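Local coordinates for protein Kinase A (Toxoplasma gondii, PDB 5J3U) that probably binds and inhibits the kinase catalytic subunit as the cAMP-sensing regulatory subunit, and carries two cyclic-nucleotide-binding domains, each holding one cAMP in the crystal, at residues V179-E184 with D210-L215; K129-Y134 with K154-L159; C57-Q62 with D86-L91. All coordinates share one frame; numbering follows the deposited sequence. Where two conformers were deposited one is given.

Contact 1: residues V179-E184 with D210-L215. With CMP (adenosine-3',5'-cyclic-monophosphate), chain B.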
loop_
_atom_site.group_PDB
_atom_site.type_symbol
_atom_site.label_atom_id
_atom_site.label_comp_id
_atom_site.label_asym_id
_atom_site.label_seq_id
_atom_site.Cartn_x
_atom_site.Cartn_y
_atom_site.Cartn_z
ATOM N N VAL A 179 6.720 3.388 -8.605
ATOM C CA VAL A 179 5.239 3.465 -8.347
ATOM C C VAL A 179 4.483 3.644 -9.665
ATOM O O VAL A 179 4.870 4.465 -10.526
ATOM C CB VAL A 179 4.876 4.629 -7.414
ATOM C CG1 VAL A 179 3.344 4.690 -7.158
ATOM C CG2 VAL A 179 5.636 4.508 -6.118
ATOM N N PHE A 180 3.394 2.888 -9.816
ATOM C CA PHE A 180 2.455 3.007 -10.942
ATOM C C PHE A 180 1.241 3.756 -10.408
ATOM O O PHE A 180 0.827 3.468 -9.291
ATOM C CB PHE A 180 2.083 1.600 -11.434
ATOM C CG PHE A 180 0.992 1.549 -12.481
ATOM C CD1 PHE A 180 1.163 2.088 -13.722
ATOM C CD2 PHE A 180 -0.230 0.944 -12.190
ATOM C CE1 PHE A 180 0.193 1.995 -14.693
ATOM C CE2 PHE A 180 -1.187 0.797 -13.167
ATOM C CZ PHE A 180 -1.012 1.324 -14.414
ATOM N N TYR A 181 0.726 4.725 -11.186
ATOM C CA TYR A 181 -0.368 5.585 -10.799
ATOM C C TYR A 181 -1.598 5.505 -11.724
ATOM O O TYR A 181 -1.493 5.294 -12.932
ATOM C CB TYR A 181 0.117 7.043 -10.803
ATOM C CG TYR A 181 1.221 7.360 -9.848
ATOM C CD1 TYR A 181 0.968 7.680 -8.532
ATOM C CD2 TYR A 181 2.549 7.338 -10.277
ATOM C CE1 TYR A 181 2.005 7.996 -7.654
ATOM C CE2 TYR A 181 3.575 7.608 -9.414
ATOM C CZ TYR A 181 3.311 7.953 -8.119
ATOM O OH TYR A 181 4.321 8.263 -7.241
ATOM N N ILE A 182 -2.781 5.540 -11.134
ATOM C CA ILE A 182 -4.022 5.687 -11.854
ATOM C C ILE A 182 -4.786 6.877 -11.215
ATOM O O ILE A 182 -4.906 6.987 -9.975
ATOM C CB ILE A 182 -4.896 4.442 -11.779
ATOM C CG1 ILE A 182 -4.059 3.144 -11.972
ATOM C CG2 ILE A 182 -5.993 4.597 -12.800
ATOM C CD1 ILE A 182 -4.845 1.865 -11.678
ATOM N N VAL A 183 -5.264 7.797 -12.036
ATOM C CA VAL A 183 -5.908 8.952 -11.533
ATOM C C VAL A 183 -7.318 8.502 -11.111
ATOM O O VAL A 183 -8.098 8.035 -11.943
ATOM C CB VAL A 183 -6.064 10.056 -12.609
ATOM C CG1 VAL A 183 -6.825 11.222 -12.059
ATOM C CG2 VAL A 183 -4.695 10.546 -13.145
ATOM N N GLU A 184 -7.635 8.707 -9.859
ATOM C CA GLU A 184 -9.008 8.414 -9.355
ATOM C C GLU A 184 -9.979 9.560 -9.659
ATOM O O GLU A 184 -11.123 9.325 -10.060
ATOM C CB GLU A 184 -8.984 8.213 -7.838
ATOM C CG GLU A 184 -8.123 7.064 -7.365
ATOM C CD GLU A 184 -8.125 6.877 -5.831
ATOM O OE1 GLU A 184 -9.274 6.816 -5.270
ATOM O OE2 GLU A 184 -7.008 6.758 -5.222
ATOM N N ASP A 210 -7.279 7.573 -16.154
ATOM C CA ASP A 210 -6.010 7.396 -16.899
ATOM C C ASP A 210 -4.871 6.923 -15.990
ATOM O O ASP A 210 -4.870 7.219 -14.802
ATOM C CB ASP A 210 -5.585 8.710 -17.481
ATOM C CG ASP A 210 -6.464 9.160 -18.633
ATOM O OD1 ASP A 210 -7.069 8.295 -19.283
ATOM O OD2 ASP A 210 -6.565 10.381 -18.879
ATOM N N TYR A 211 -3.886 6.244 -16.565
ATOM C CA TYR A 211 -2.737 5.755 -15.799
ATOM C C TYR A 211 -1.458 6.415 -16.301
ATOM O O TYR A 211 -1.422 6.911 -17.431
ATOM C CB TYR A 211 -2.599 4.244 -15.905
ATOM C CG TYR A 211 -2.421 3.752 -17.308
ATOM C CD1 TYR A 211 -1.186 3.816 -17.943
ATOM C CD2 TYR A 211 -3.537 3.287 -18.040
ATOM C CE1 TYR A 211 -1.058 3.421 -19.273
ATOM C CE2 TYR A 211 -3.409 2.898 -19.372
ATOM C CZ TYR A 211 -2.186 2.966 -19.976
ATOM O OH TYR A 211 -2.120 2.562 -21.309
ATOM N N PHE A 212 -0.438 6.407 -15.451
ATOM C CA PHE A 212 0.896 6.864 -15.861
ATOM C C PHE A 212 1.932 6.247 -14.922
ATOM O O PHE A 212 1.584 5.728 -13.865
ATOM C CB PHE A 212 0.973 8.400 -15.867
ATOM C CG PHE A 212 0.688 9.055 -14.550
ATOM C CD1 PHE A 212 1.713 9.247 -13.606
ATOM C CD2 PHE A 212 -0.589 9.494 -14.213
ATOM C CE1 PHE A 212 1.508 9.901 -12.415
ATOM C CE2 PHE A 212 -0.811 10.137 -12.979
ATOM C CZ PHE A 212 0.212 10.331 -12.072
ATOM N N GLY A 213 3.224 6.355 -15.285
ATOM C CA GLY A 213 4.276 5.895 -14.427
ATOM C C GLY A 213 4.596 4.435 -14.662
ATOM O O GLY A 213 5.285 3.838 -13.840
ATOM N N GLU A 214 4.121 3.852 -15.771
ATOM C CA GLU A 214 4.401 2.453 -16.049
ATOM C C GLU A 214 5.781 2.255 -16.679
ATOM O O GLU A 214 6.334 1.180 -16.514
ATOM C CB GLU A 214 3.376 1.784 -16.954
ATOM C CG GLU A 214 3.368 2.090 -18.455
ATOM C CD GLU A 214 2.965 3.496 -18.899
ATOM O OE1 GLU A 214 2.863 4.418 -18.093
ATOM O OE2 GLU A 214 2.724 3.713 -20.127
ATOM N N LEU A 215 6.276 3.249 -17.411
ATOM C CA LEU A 215 7.486 3.032 -18.208
ATOM C C LEU A 215 8.714 2.728 -17.366
ATOM O O LEU A 215 9.505 1.851 -17.753
ATOM C CB LEU A 215 7.776 4.171 -19.194
ATOM C CG LEU A 215 6.719 4.447 -20.241
ATOM C CD1 LEU A 215 7.115 5.643 -21.087
ATOM C CD2 LEU A 215 6.419 3.224 -21.098
HETATM P P CMP B . 7.342 6.924 -16.499
HETATM O O1P CMP B . 7.397 5.873 -15.466
HETATM O O2P CMP B . 8.548 7.084 -17.432
HETATM O "O5'" CMP B . 7.078 8.315 -15.751
HETATM C "C5'" CMP B . 6.719 9.442 -16.573
HETATM C "C4'" CMP B . 5.403 9.021 -17.235
HETATM O "O4'" CMP B . 4.841 9.971 -18.153
HETATM C "C3'" CMP B . 5.637 7.837 -18.154
HETATM O "O3'" CMP B . 5.982 6.696 -17.356
HETATM C "C2'" CMP B . 4.348 7.752 -18.930
HETATM O "O2'" CMP B . 3.292 7.120 -18.151
HETATM C "C1'" CMP B . 3.984 9.232 -18.990
HETATM N N9 CMP B . 4.106 9.778 -20.308
HETATM C C8 CMP B . 3.156 10.561 -20.862
HETATM N N7 CMP B . 3.562 10.987 -22.119
HETATM C C5 CMP B . 4.803 10.499 -22.333
HETATM C C6 CMP B . 5.810 10.541 -23.435
HETATM N N6 CMP B . 5.581 11.240 -24.590
HETATM N N1 CMP B . 6.943 9.857 -23.218
HETATM C C2 CMP B . 7.261 9.169 -22.088
HETATM N N3 CMP B . 6.366 9.087 -21.050
HETATM C C4 CMP B . 5.158 9.691 -21.136
#
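F212 sets its CG between its backbone N and carbonyl carbon (chi1 59°), while Y181 keeps CG anti to its carbonyl carbon (chi1 -62°), and together these turns lay the two side chains against each other on one face of an antiparallel strand pair. Y181 CB sits over the F212 ring, 3.7 Å from its centroid, in a CH-pi contact. The rings themselves are near parallel but slid apart, so Y181 CD2 meets F212 CE1 at 3.5 Å with little overlap. V183 CG2 meets the F212 ring at its edge, in the ring plane, a place suited to a compact branched side chain. F180 brings CZ to 3.6 Å from Y211 CB.

The backbones are joined by hydrogen bonds from Y181 N to F212 O, F212 N to Y181 O and V183 N to D210 O, the last at 2.9 Å. Beyond the bridge the chain bends at G213, where a side chain, with phi at 88°, would crowd V179 O and the preceding carbonyl, so glycine fits here; its N donates to cAMP O2' at 3.0 Å. The same hydroxyl donates to E214 OE1 at 2.7 Å, so a backbone N-H and a carboxylate together read the ribose in this phosphate-binding cassette. Y261 OH holds the other carboxylate oxygen of E214.

Strand 211-212 is one edge strand of its sheet, and strand 179-183 lies between it and strand 232-239. I182 packs on F137 and L138 of helix 116-138, whereas Y181 and F212 face I170 of strand 169-171 inside the beta barrel.

Contact 2: residues K129-Y134 with K154-L159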
loop_
_atom_site.group_PDB
_atom_site.type_symbol
_atom_site.label_atom_id
_atom_site.label_comp_id
_atom_site.label_asym_id
_atom_site.label_seq_id
_atom_site.Cartn_x
_atom_site.Cartn_y
_atom_site.Cartn_z
ATOM N N LYS A 129 -14.657 -0.269 3.365
ATOM C CA LYS A 129 -15.222 0.600 2.359
ATOM C C LYS A 129 -14.210 1.041 1.298
ATOM O O LYS A 129 -14.539 1.077 0.086
ATOM C CB LYS A 129 -15.829 1.824 3.004
ATOM C CG LYS A 129 -16.619 2.625 2.006
ATOM C CD LYS A 129 -17.475 3.720 2.639
ATOM C CE LYS A 129 -17.939 4.671 1.533
ATOM N NZ LYS A 129 -18.745 5.764 2.128
ATOM N N ARG A 130 -13.015 1.403 1.749
ATOM C CA ARG A 130 -11.989 1.819 0.815
ATOM C C ARG A 130 -11.690 0.716 -0.206
ATOM O O ARG A 130 -11.562 0.980 -1.393
ATOM C CB ARG A 130 -10.715 2.255 1.534
ATOM C CG ARG A 130 -9.747 2.983 0.616
ATOM C CD ARG A 130 -10.468 4.274 0.233
ATOM N NE ARG A 130 -9.851 5.156 -0.728
ATOM C CZ ARG A 130 -10.042 5.144 -2.056
ATOM N NH1 ARG A 130 -10.744 4.187 -2.664
ATOM N NH2 ARG A 130 -9.467 6.087 -2.776
ATOM N N ARG A 131 -11.559 -0.510 0.286
ATOM C CA ARG A 131 -11.258 -1.682 -0.565
ATOM C C ARG A 131 -12.343 -1.868 -1.614
ATOM O O ARG A 131 -12.048 -2.061 -2.806
ATOM C CB ARG A 131 -11.019 -2.958 0.294
ATOM C CG ARG A 131 -11.035 -4.311 -0.414
ATOM C CD ARG A 131 -10.190 -4.388 -1.687
ATOM N NE ARG A 131 -10.152 -5.747 -2.252
ATOM C CZ ARG A 131 -11.097 -6.295 -3.009
ATOM N NH1 ARG A 131 -10.903 -7.531 -3.471
ATOM N NH2 ARG A 131 -12.236 -5.648 -3.289
ATOM N N SER A 132 -13.610 -1.773 -1.164
ATOM C CA SER A 132 -14.732 -1.913 -2.062
ATOM C C SER A 132 -14.738 -0.796 -3.122
ATOM O O SER A 132 -14.965 -1.042 -4.300
ATOM C CB SER A 132 -16.035 -1.963 -1.263
ATOM O OG SER A 132 -17.092 -2.160 -2.162
ATOM N N MET A 133 -14.422 0.419 -2.700
ATOM C CA MET A 133 -14.373 1.561 -3.615
ATOM C C MET A 133 -13.227 1.381 -4.618
ATOM O O MET A 133 -13.414 1.697 -5.803
ATOM C CB MET A 133 -14.238 2.874 -2.848
ATOM C CG MET A 133 -15.473 3.185 -2.015
ATOM S SD MET A 133 -16.919 3.636 -3.004
ATOM C CE MET A 133 -16.494 5.299 -3.496
ATOM N N TYR A 134 -12.101 0.815 -4.163
ATOM C CA TYR A 134 -10.995 0.511 -5.112
ATOM C C TYR A 134 -11.455 -0.543 -6.119
ATOM O O TYR A 134 -11.221 -0.399 -7.327
ATOM C CB TYR A 134 -9.734 0.007 -4.438
ATOM C CG TYR A 134 -8.854 1.044 -3.793
ATOM C CD1 TYR A 134 -8.508 2.232 -4.446
ATOM C CD2 TYR A 134 -8.279 0.771 -2.528
ATOM C CE1 TYR A 134 -7.650 3.158 -3.847
ATOM C CE2 TYR A 134 -7.400 1.667 -1.922
ATOM C CZ TYR A 134 -7.086 2.846 -2.572
ATOM O OH TYR A 134 -6.225 3.704 -1.937
ATOM N N LYS A 154 -7.107 -8.397 -6.184
ATOM C CA LYS A 154 -5.754 -8.410 -5.622
ATOM C C LYS A 154 -4.995 -7.106 -5.823
ATOM O O LYS A 154 -4.308 -6.647 -4.932
ATOM C CB LYS A 154 -4.943 -9.597 -6.138
ATOM C CG LYS A 154 -5.470 -10.910 -5.596
ATOM C CD LYS A 154 -5.045 -11.128 -4.151
ATOM C CE LYS A 154 -6.154 -11.653 -3.235
ATOM N NZ LYS A 154 -5.696 -12.622 -2.188
ATOM N N VAL A 155 -5.170 -6.498 -6.990
ATOM C CA VAL A 155 -4.587 -5.177 -7.290
ATOM C C VAL A 155 -5.213 -4.157 -6.332
ATOM O O VAL A 155 -4.502 -3.395 -5.669
ATOM C CB VAL A 155 -4.843 -4.778 -8.788
ATOM C CG1 VAL A 155 -4.350 -3.381 -9.071
ATOM C CG2 VAL A 155 -4.192 -5.735 -9.774
ATOM N N ALA A 156 -6.546 -4.178 -6.207
ATOM C CA ALA A 156 -7.277 -3.264 -5.313
ATOM C C ALA A 156 -6.740 -3.321 -3.867
ATOM O O ALA A 156 -6.592 -2.273 -3.214
ATOM C CB ALA A 156 -8.805 -3.538 -5.355
ATOM N N ASP A 157 -6.434 -4.528 -3.406
ATOM C CA ASP A 157 -5.852 -4.792 -2.081
ATOM C C ASP A 157 -4.442 -4.244 -1.887
ATOM O O ASP A 157 -4.014 -4.085 -0.775
ATOM C CB ASP A 157 -5.770 -6.300 -1.827
ATOM C CG ASP A 157 -7.131 -6.937 -1.522
ATOM O OD1 ASP A 157 -8.106 -6.203 -1.268
ATOM O OD2 ASP A 157 -7.236 -8.187 -1.602
ATOM N N ALA A 158 -3.721 -3.944 -2.965
ATOM C CA ALA A 158 -2.364 -3.362 -2.929
ATOM C C ALA A 158 -2.278 -1.838 -3.275
ATOM O O ALA A 158 -1.152 -1.286 -3.490
ATOM C CB ALA A 158 -1.504 -4.128 -3.900
ATOM N N LEU A 159 -3.411 -1.170 -3.393
ATOM C CA LEU A 159 -3.438 0.271 -3.700
ATOM C C LEU A 159 -3.387 1.167 -2.472
ATOM O O LEU A 159 -3.953 0.817 -1.426
ATOM C CB LEU A 159 -4.696 0.617 -4.478
ATOM C CG LEU A 159 -4.804 0.017 -5.864
ATOM C CD1 LEU A 159 -6.059 0.433 -6.562
ATOM C CD2 LEU A 159 -3.616 0.388 -6.748
#
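The Y134 ring receives L159 CB over the centre of one face, 3.8 Å from the centroid in a CH-pi contact; in the conformer given, R130 NH1, from the preceding turn of the tyrosine's own helix, lies towards the rim of the opposite face. The R131 guanidinium has A156 CB over one face, offset to its rim, and the D157 carboxylate at its edge.

L159 also reaches the ring with its branch, CD1 coming to 3.7 Å from Y134 CD1. An aromatic side chain suits this place because a flat ring offers a broad face to the aliphatic CB and CD1 of L159. Where the two segments come closest, Y134 CB meets A156 CB at 3.8 Å; the small alanine lets the two backbones approach to 5.3 Å between the CA atoms of Y134 and A156. The phenol is not left without a polar partner in this buried setting, since Y134 OH is hydrogen-bonded to T161 OG1.

At the margin R131 extends from its helix with CG anti to the backbone N (chi1 165°) and then bends at chi2, which carries NE to the D157 carboxylate. The pair is a salt bridge between opposite charges, but the position of OD1 is doubtful and its exact geometry should not be pressed.

Here helix 116-138 packs on the C-terminal end of helix 149-157 and on L159, at the start of strand 159-165. L138 packs on V155, A156 and L159, and L159 further touches A236 and L238 of strand 232-239.

Contact 3: residues C57-Q62 with D86-L91. With CMP (adenosine-3',5'-cyclic-monophosphate), chain C.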
loop_
_atom_site.group_PDB
_atom_site.type_symbol
_atom_site.label_atom_id
_atom_site.label_comp_id
_atom_site.label_asym_id
_atom_site.label_seq_id
_atom_site.Cartn_x
_atom_site.Cartn_y
_atom_site.Cartn_z
ATOM N N CYS A 57 -6.208 -8.359 19.076
ATOM C CA CYS A 57 -5.416 -7.240 18.633
ATOM C C CYS A 57 -4.728 -7.544 17.304
ATOM O O CYS A 57 -4.710 -8.702 16.845
ATOM C CB CYS A 57 -4.381 -6.931 19.691
ATOM S SG CYS A 57 -3.246 -8.281 19.986
ATOM N N LEU A 58 -4.143 -6.504 16.710
ATOM C CA LEU A 58 -3.258 -6.634 15.584
ATOM C C LEU A 58 -1.983 -5.915 15.910
ATOM O O LEU A 58 -1.920 -5.207 16.916
ATOM C CB LEU A 58 -3.927 -6.112 14.330
ATOM C CG LEU A 58 -4.241 -4.605 14.211
ATOM C CD1 LEU A 58 -2.971 -3.791 14.014
ATOM C CD2 LEU A 58 -5.163 -4.366 13.021
ATOM N N TYR A 59 -0.967 -6.150 15.107
ATOM C CA TYR A 59 0.332 -5.528 15.266
ATOM C C TYR A 59 0.833 -4.902 13.991
ATOM O O TYR A 59 0.546 -5.375 12.894
ATOM C CB TYR A 59 1.356 -6.611 15.646
ATOM C CG TYR A 59 0.994 -7.344 16.904
ATOM C CD1 TYR A 59 1.377 -6.846 18.162
ATOM C CD2 TYR A 59 0.250 -8.503 16.854
ATOM C CE1 TYR A 59 1.045 -7.500 19.312
ATOM C CE2 TYR A 59 -0.070 -9.175 18.012
ATOM C CZ TYR A 59 0.322 -8.661 19.229
ATOM O OH TYR A 59 -0.027 -9.327 20.360
ATOM N N ILE A 60 1.680 -3.880 14.145
ATOM C CA ILE A 60 2.481 -3.405 13.050
ATOM C C ILE A 60 3.954 -3.380 13.454
ATOM O O ILE A 60 4.302 -3.105 14.604
ATOM C CB ILE A 60 1.938 -2.058 12.519
ATOM C CG1 ILE A 60 2.679 -1.671 11.235
ATOM C CG2 ILE A 60 2.088 -0.968 13.559
ATOM C CD1 ILE A 60 1.962 -0.656 10.352
ATOM N N VAL A 61 4.831 -3.689 12.521
ATOM C CA VAL A 61 6.221 -3.865 12.832
ATOM C C VAL A 61 6.959 -2.558 12.640
ATOM O O VAL A 61 6.977 -2.049 11.566
ATOM C CB VAL A 61 6.872 -4.936 11.918
ATOM C CG1 VAL A 61 8.347 -5.122 12.228
ATOM C CG2 VAL A 61 6.160 -6.256 12.061
ATOM N N GLN A 62 7.575 -2.046 13.694
ATOM C CA GLN A 62 8.534 -0.939 13.517
ATOM C C GLN A 62 9.913 -1.504 13.079
ATOM O O GLN A 62 10.543 -1.028 12.116
ATOM C CB GLN A 62 8.604 -0.068 14.765
ATOM C CG GLN A 62 9.599 1.074 14.587
ATOM C CD GLN A 62 9.636 2.005 15.749
ATOM O OE1 GLN A 62 8.693 2.091 16.528
ATOM N NE2 GLN A 62 10.751 2.709 15.889
ATOM N N ASP A 86 5.159 -3.726 8.102
ATOM C CA ASP A 86 4.071 -4.664 7.767
ATOM C C ASP A 86 3.149 -4.801 8.959
ATOM O O ASP A 86 3.620 -4.873 10.113
ATOM C CB ASP A 86 4.598 -6.067 7.427
ATOM C CG ASP A 86 5.360 -6.136 6.139
ATOM O OD1 ASP A 86 5.134 -5.300 5.236
ATOM O OD2 ASP A 86 6.211 -7.049 6.046
ATOM N N ALA A 87 1.856 -4.910 8.681
ATOM C CA ALA A 87 0.841 -5.194 9.678
ATOM C C ALA A 87 0.568 -6.699 9.669
ATOM O O ALA A 87 0.645 -7.356 8.621
ATOM C CB ALA A 87 -0.438 -4.435 9.387
ATOM N N PHE A 88 0.276 -7.263 10.832
ATOM C CA PHE A 88 -0.112 -8.656 10.910
ATOM C C PHE A 88 -1.055 -8.851 12.077
ATOM O O PHE A 88 -1.155 -8.032 13.001
ATOM C CB PHE A 88 1.111 -9.603 10.994
ATOM C CG PHE A 88 1.892 -9.502 12.260
ATOM C CD1 PHE A 88 2.990 -8.646 12.337
ATOM C CD2 PHE A 88 1.595 -10.270 13.364
ATOM C CE1 PHE A 88 3.695 -8.514 13.525
ATOM C CE2 PHE A 88 2.332 -10.151 14.530
ATOM C CZ PHE A 88 3.391 -9.272 14.604
ATOM N N GLY A 89 -1.746 -9.963 12.049
ATOM C CA GLY A 89 -2.822 -10.228 12.992
ATOM C C GLY A 89 -4.080 -9.480 12.728
ATOM O O GLY A 89 -4.924 -9.412 13.602
ATOM N N GLU A 90 -4.241 -8.944 11.517
ATOM C CA GLU A 90 -5.440 -8.152 11.139
ATOM C C GLU A 90 -6.627 -9.014 10.672
ATOM O O GLU A 90 -7.797 -8.598 10.761
ATOM C CB GLU A 90 -5.068 -7.109 10.048
ATOM C CG GLU A 90 -5.054 -7.598 8.597
ATOM C CD GLU A 90 -3.929 -8.553 8.212
ATOM O OE1 GLU A 90 -3.149 -9.095 9.076
ATOM O OE2 GLU A 90 -3.809 -8.762 6.988
ATOM N N LEU A 91 -6.335 -10.216 10.172
ATOM C CA LEU A 91 -7.403 -11.044 9.614
ATOM C C LEU A 91 -8.433 -11.423 10.645
ATOM O O LEU A 91 -9.613 -11.341 10.379
ATOM C CB LEU A 91 -6.859 -12.300 8.890
ATOM C CG LEU A 91 -5.868 -12.063 7.778
ATOM C CD1 LEU A 91 -5.373 -13.383 7.188
ATOM C CD2 LEU A 91 -6.555 -11.203 6.704
HETATM P P CMP C . -4.494 -13.421 11.819
HETATM O O1P CMP C . -5.226 -14.658 11.222
HETATM O O2P CMP C . -5.311 -12.580 12.762
HETATM O "O5'" CMP C . -3.265 -14.094 12.609
HETATM C "C5'" CMP C . -2.291 -14.779 11.818
HETATM C "C4'" CMP C . -1.730 -13.804 10.806
HETATM O "O4'" CMP C . -0.703 -14.269 9.984
HETATM C "C3'" CMP C . -2.799 -13.282 9.886
HETATM O "O3'" CMP C . -3.751 -12.560 10.667
HETATM C "C2'" CMP C . -1.915 -12.523 8.942
HETATM O "O2'" CMP C . -1.638 -11.222 9.423
HETATM C "C1'" CMP C . -0.636 -13.356 8.893
HETATM N N9 CMP C . -0.494 -14.115 7.628
HETATM C C8 CMP C . 0.514 -13.911 6.719
HETATM N N7 CMP C . 0.339 -14.738 5.644
HETATM C C5 CMP C . -0.766 -15.418 5.836
HETATM C C6 CMP C . -1.495 -16.444 5.052
HETATM N N6 CMP C . -1.030 -16.867 3.851
HETATM N N1 CMP C . -2.614 -16.920 5.595
HETATM C C2 CMP C . -3.139 -16.508 6.785
HETATM N N3 CMP C . -2.518 -15.589 7.567
HETATM C C4 CMP C . -1.342 -15.027 7.147
#
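Y59 and F88 form the hydrogen-bonded pair of a short antiparallel ladder in the beta barrel of a cyclic-nucleotide-binding domain, just where the chain enters the phosphate-binding cassette. Both main-chain groups of each residue are used: Y59 N donates to F88 O at 2.8 Å with a nearly straight N-H...O angle of 174°, and F88 N returns a bond to Y59 O. Two residues along, V61 N donates to D86 O, its donor tilted 27° from the carbonyl plane. Y59 O and D86 O receive further CA-H...O contacts from A87 and I60, the non-hydrogen-bonded pair. On its other edge strand 57-61 is bonded through the backbones of L58 and I60 to L114 and W112 of strand 109-115.

Two carbonyls face each other beyond the ladder, C57 O and G89 O. Their repulsion is probably relieved by the R99 guanidinium, which bonds C57 O through NH2 and, weakly, G89 O through NH1. The D86 carboxylate is satisfied nearby, OD2 accepting from G83 N, which suits aspartate to a site just before the strand.

Apolar groups pack beside the ladder. Y59 CB lies over the F88 ring face, V61 CG2 meets the edge of that ring at F88 CE1, 3.6 Å away, and both aromatics touch L48 and I49 of strand 47-49. A87 is small enough to sit beside S19, and L58 CD2 rests against E90 CB at 4.0 Å.

Positive phi (75°) makes glycine apt at G89, where the turning chain points its N at the nucleotide. E90 has its CG between backbone N and carbonyl carbon and bends again at chi2, bringing its carboxylate to the ribose. R99 NH1, A92 N and A100 N also bond the cAMP, whose O2' accepts from G89 N at 2.9 Å and donates to E90 OE1 at 2.6 Å.

How the contacts relate
Contacts 1 and 3 are equivalent places in the two cyclic-nucleotide-binding domains, on opposite sides of the chain's centre, with centres about 28 Å apart. Both are largely buried strand pairs with the same backbone ladder, and each ends at its own cAMP. They differ at the non-hydrogen-bonded pair, where contact 1 has Y211 and contact 3 A87. Contact 2 is also mostly buried, but joins a helix to the end of another and the residues after it, through side chains, with a partly exposed ion pair at its margin and no nucleotide. It touches contact 1 directly, Y134 packing on E184, whereas contact 3 stays about 9 Å away at the nearest atoms.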